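M157 (PDB 2NYK) serves as a mouse cytomegalovirus ligand for Ly49 receptors of natural killer cells and has an MHC class I-like fold. Local coordinates at residues D77-K80 / M81-N84; G149-M152 / I153-V157. The protein carries 1 engineered substitution. One frame throughout, in Å; residues are numbered along the deposited sequence.

Overall arrangement
Both contacts are local, each a turn or two of helix lying on the seven-stranded antiparallel sheet of the MHC class I-like platform. Contact 1 belongs to helix 71-90; contact 2 lies on helix 148-154 and the turn that leads into helix 157-173. Their centres are about 16 Å apart, and both lie on the same side of the chain's centre, at about 21 and 20 Å from it. The two helices meet directly: I78 CD1 of contact 1 packs against M152 CE of contact 2 at 4.0 Å. Y101 of strand 96-106 lies beneath both, touched by Q79 and R82 from one helix and by T150 from the other.

Contact 1: residues D77-K80 / M81-N84; sequences DIQK and MRLN
Q79 and R82 meet through their side chains on helix 71-90, one of the helices laid over the sheet of the MHC class I-like platform, and regular alpha-helical i to i+4 bonding runs beneath them. The carbonyls of D77, I78, Q79 and K80 each accept from the amide four residues on, and these four bonds satisfy the backbone donors of M81 to N84 within this stretch; R82 N to I78 O, at 2.9 Å, is representative. The inward-facing L83 suits the sheet below, resting on I97 and V99 of strand 96-106, while the aliphatic part of K80 runs along the sheet, touching V27 and V29 of strand 21-30. On the flank facing away from these, M81 is bent at its last torsion and brings CE to 4.2 Å from I78 CG1, a flexible thioether chain that follows the helix surface. L83 CG lies 3.3 Å from Q79 O, covering a carbonyl already bonded to L83 N. R82 starts with CG anti to the backbone nitrogen (chi1 180°) and stays extended to NE, while Q79 folds at chi2; the two then run side by side in the same direction, their flat ends turned 80° apart. A long, multi-donor arginine can thus reach an amide three residues back: R82 NH1 donates to Q79 OE1 over 2.9 Å, meeting a lone pair in the carbonyl plane, with the oxygen at the guanidinium edge.

Contact 2: residues G149-M152 / I153-V157; sequences GTYM and IKSNV
S155 grips Y151 O with two donors, its backbone N at 2.8 Å and OG at 2.7 Å. The amide arrives nearly in line with the carbonyl, whereas the hydroxyl comes from above its plane, because chi1 of -53° sets OG beside the backbone N and back over the preceding turn. Serine suits this place, short enough for its hydroxyl to fold onto the backbone. One residue earlier, K154 N gives T150 O a nearly straight bond of 2.7 Å, and I153 N makes a weak one to G149 O. Further along, the side chain of N156 supplies a donor: N156 ND2 bonds M152 O at 2.6 Å, slightly tilted from the carbonyl plane. K154 to V157 form a type I turn, with N156 at the N-cap position of helix 157-173, although its side chain makes no capping bond. Around this polar frame, S155 OG also sits over one face of the Y151 ring, 3.3 Å above its plane and displaced toward the rim. Below, the apolar I153 packs on C103 and F105 of strand 96-106 and V110 of strand 109-118, and T150 touches C112 and V114. M152, a pliable chain at a helix-helix seam, reaches I71 of helix 71-90, while I153 meets F75 of the same helix.

Contact 1: residues D77-K80 / M81-N84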
loop_
_atom_site.group_PDB
_atom_site.type_symbol
_atom_site.label_atom_id
_atom_site.label_comp_id
_atom_site.label_asym_id
_atom_site.label_seq_id
_atom_site.Cartn_x
_atom_site.Cartn_y
_atom_site.Cartn_z
ATOM N N ASP A 77 -8.332 -15.460 3.030
ATOM C CA ASP A 77 -9.294 -16.475 2.584
ATOM C C ASP A 77 -10.374 -16.699 3.635
ATOM O O ASP A 77 -11.546 -16.700 3.326
ATOM C CB ASP A 77 -8.565 -17.796 2.270
ATOM C CG ASP A 77 -9.453 -18.797 1.543
ATOM O OD1 ASP A 77 -9.284 -20.015 1.764
ATOM O OD2 ASP A 77 -10.320 -18.371 0.761
ATOM N N ILE A 78 -9.964 -16.859 4.882
ATOM C CA ILE A 78 -10.890 -16.991 5.996
ATOM C C ILE A 78 -11.797 -15.758 6.166
ATOM O O ILE A 78 -13.003 -15.906 6.360
ATOM C CB ILE A 78 -10.150 -17.285 7.315
ATOM C CG1 ILE A 78 -9.497 -18.684 7.262
ATOM C CG2 ILE A 78 -11.107 -17.143 8.497
ATOM C CD1 ILE A 78 -8.748 -19.072 8.538
ATOM N N GLN A 79 -11.220 -14.555 6.102
ATOM C CA GLN A 79 -12.026 -13.329 6.157
ATOM C C GLN A 79 -13.015 -13.261 4.988
ATOM O O GLN A 79 -14.187 -12.943 5.180
ATOM C CB GLN A 79 -11.125 -12.074 6.160
ATOM C CG GLN A 79 -10.246 -11.899 7.408
ATOM C CD GLN A 79 -11.035 -11.859 8.710
ATOM O OE1 GLN A 79 -12.181 -11.417 8.744
ATOM N NE2 GLN A 79 -10.416 -12.318 9.792
ATOM N N LYS A 80 -12.557 -13.566 3.782
ATOM C CA LYS A 80 -13.462 -13.596 2.646
ATOM C C LYS A 80 -14.658 -14.527 2.887
ATOM O O LYS A 80 -15.800 -14.115 2.693
ATOM C CB LYS A 80 -12.735 -13.958 1.355
ATOM C CG LYS A 80 -13.486 -13.472 0.129
ATOM C CD LYS A 80 -12.818 -13.856 -1.175
ATOM C CE LYS A 80 -13.086 -15.302 -1.518
ATOM N NZ LYS A 80 -12.563 -15.643 -2.864
ATOM N N MET A 81 -14.401 -15.758 3.328
ATOM C CA MET A 81 -15.483 -16.724 3.592
ATOM C C MET A 81 -16.433 -16.211 4.664
ATOM O O MET A 81 -17.655 -16.339 4.534
ATOM C CB MET A 81 -14.924 -18.089 4.001
ATOM C CG MET A 81 -14.115 -18.755 2.903
ATOM S SD MET A 81 -13.583 -20.437 3.263
ATOM C CE MET A 81 -12.392 -20.191 4.579
ATOM N N ARG A 82 -15.855 -15.623 5.706
ATOM C CA ARG A 82 -16.601 -15.007 6.791
ATOM C C ARG A 82 -17.552 -13.918 6.308
ATOM O O ARG A 82 -18.713 -13.878 6.731
ATOM C CB ARG A 82 -15.627 -14.410 7.794
ATOM C CG ARG A 82 -16.255 -13.731 8.966
ATOM C CD ARG A 82 -15.212 -12.881 9.622
ATOM N NE ARG A 82 -15.686 -12.267 10.847
ATOM C CZ ARG A 82 -15.159 -11.163 11.370
ATOM N NH1 ARG A 82 -14.135 -10.556 10.766
ATOM N NH2 ARG A 82 -15.664 -10.667 12.497
ATOM N N LEU A 83 -17.053 -13.036 5.439
ATOM C CA LEU A 83 -17.858 -11.940 4.894
ATOM C C LEU A 83 -18.970 -12.446 3.975
ATOM O O LEU A 83 -20.079 -11.922 4.016
ATOM C CB LEU A 83 -16.998 -10.911 4.155
ATOM C CG LEU A 83 -15.849 -10.149 4.830
ATOM C CD1 LEU A 83 -15.524 -8.939 3.986
ATOM C CD2 LEU A 83 -16.141 -9.740 6.281
ATOM N N ASN A 84 -18.663 -13.446 3.148
ATOM C CA ASN A 84 -19.663 -14.115 2.299
ATOM C C ASN A 84 -20.815 -14.638 3.128
ATOM O O ASN A 84 -21.973 -14.479 2.754
ATOM C CB ASN A 84 -19.056 -15.303 1.551
ATOM C CG ASN A 84 -18.078 -14.881 0.484
ATOM O OD1 ASN A 84 -18.347 -13.975 -0.302
ATOM N ND2 ASN A 84 -16.939 -15.561 0.429
#

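Contact 2: residues G149-M152 / I153-V157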
loop_
_atom_site.group_PDB
_atom_site.type_symbol
_atom_site.label_atom_id
_atom_site.label_comp_id
_atom_site.label_asym_id
_atom_site.label_seq_id
_atom_site.Cartn_x
_atom_site.Cartn_y
_atom_site.Cartn_z
ATOM N N GLY A 149 -9.556 -12.716 15.030
ATOM C CA GLY A 149 -8.802 -12.328 13.838
ATOM C C GLY A 149 -7.393 -11.925 14.187
ATOM O O GLY A 149 -6.437 -12.502 13.678
ATOM N N THR A 150 -7.259 -10.949 15.085
ATOM C CA THR A 150 -5.939 -10.485 15.516
ATOM C C THR A 150 -5.114 -11.614 16.159
ATOM O O THR A 150 -3.873 -11.646 16.029
ATOM C CB THR A 150 -6.073 -9.277 16.471
ATOM O OG1 THR A 150 -6.753 -8.204 15.788
ATOM C CG2 THR A 150 -4.697 -8.790 16.949
ATOM N N TYR A 151 -5.797 -12.535 16.850
ATOM C CA TYR A 151 -5.139 -13.689 17.476
ATOM C C TYR A 151 -4.289 -14.475 16.459
ATOM O O TYR A 151 -3.130 -14.754 16.719
ATOM C CB TYR A 151 -6.172 -14.602 18.174
ATOM C CG TYR A 151 -5.636 -15.993 18.458
ATOM C CD1 TYR A 151 -4.792 -16.234 19.553
ATOM C CD2 TYR A 151 -5.943 -17.058 17.609
ATOM C CE1 TYR A 151 -4.283 -17.520 19.808
ATOM C CE2 TYR A 151 -5.431 -18.340 17.849
ATOM C CZ TYR A 151 -4.609 -18.563 18.945
ATOM O OH TYR A 151 -4.121 -19.840 19.164
ATOM N N MET A 152 -4.875 -14.798 15.306
ATOM C CA MET A 152 -4.189 -15.502 14.224
ATOM C C MET A 152 -2.952 -14.762 13.737
ATOM O O MET A 152 -1.910 -15.364 13.504
ATOM C CB MET A 152 -5.140 -15.781 13.058
ATOM C CG MET A 152 -4.461 -16.476 11.846
ATOM S SD MET A 152 -5.574 -17.152 10.573
ATOM C CE MET A 152 -5.679 -18.866 11.042
ATOM N N ILE A 153 -3.076 -13.453 13.542
ATOM C CA ILE A 153 -1.926 -12.640 13.174
ATOM C C ILE A 153 -0.861 -12.668 14.292
ATOM O O ILE A 153 0.318 -12.932 14.037
ATOM C CB ILE A 153 -2.382 -11.193 12.844
ATOM C CG1 ILE A 153 -3.280 -11.205 11.589
ATOM C CG2 ILE A 153 -1.153 -10.281 12.650
ATOM C CD1 ILE A 153 -4.108 -9.978 11.474
ATOM N N LYS A 154 -1.294 -12.395 15.525
ATOM C CA LYS A 154 -0.426 -12.413 16.694
ATOM C C LYS A 154 0.348 -13.730 16.795
ATOM O O LYS A 154 1.567 -13.735 16.990
ATOM C CB LYS A 154 -1.254 -12.183 17.969
ATOM C CG LYS A 154 -0.456 -12.333 19.277
ATOM C CD LYS A 154 0.706 -11.333 19.334
ATOM C CE LYS A 154 1.665 -11.655 20.493
ATOM N NZ LYS A 154 1.056 -11.279 21.809
ATOM N N SER A 155 -0.361 -14.844 16.628
ATOM C CA SER A 155 0.239 -16.170 16.740
ATOM C C SER A 155 1.295 -16.475 15.684
ATOM O O SER A 155 2.029 -17.445 15.818
ATOM C CB SER A 155 -0.848 -17.229 16.686
ATOM O OG SER A 155 -1.844 -16.941 17.644
ATOM N N ASN A 156 1.362 -15.653 14.639
ATOM C CA ASN A 156 2.258 -15.916 13.522
ATOM C C ASN A 156 3.181 -14.741 13.229
ATOM O O ASN A 156 3.732 -14.640 12.145
ATOM C CB ASN A 156 1.436 -16.295 12.282
ATOM C CG ASN A 156 0.656 -17.581 12.486
ATOM O OD1 ASN A 156 1.234 -18.662 12.487
ATOM N ND2 ASN A 156 -0.654 -17.463 12.712
ATOM N N VAL A 157 3.341 -13.854 14.203
ATOM C CA VAL A 157 4.132 -12.633 14.019
ATOM C C VAL A 157 5.551 -12.939 13.516
ATOM O O VAL A 157 5.994 -12.367 12.507
ATOM C CB VAL A 157 4.188 -11.798 15.326
ATOM C CG1 VAL A 157 5.066 -10.547 15.155
ATOM C CG2 VAL A 157 2.800 -11.376 15.700
#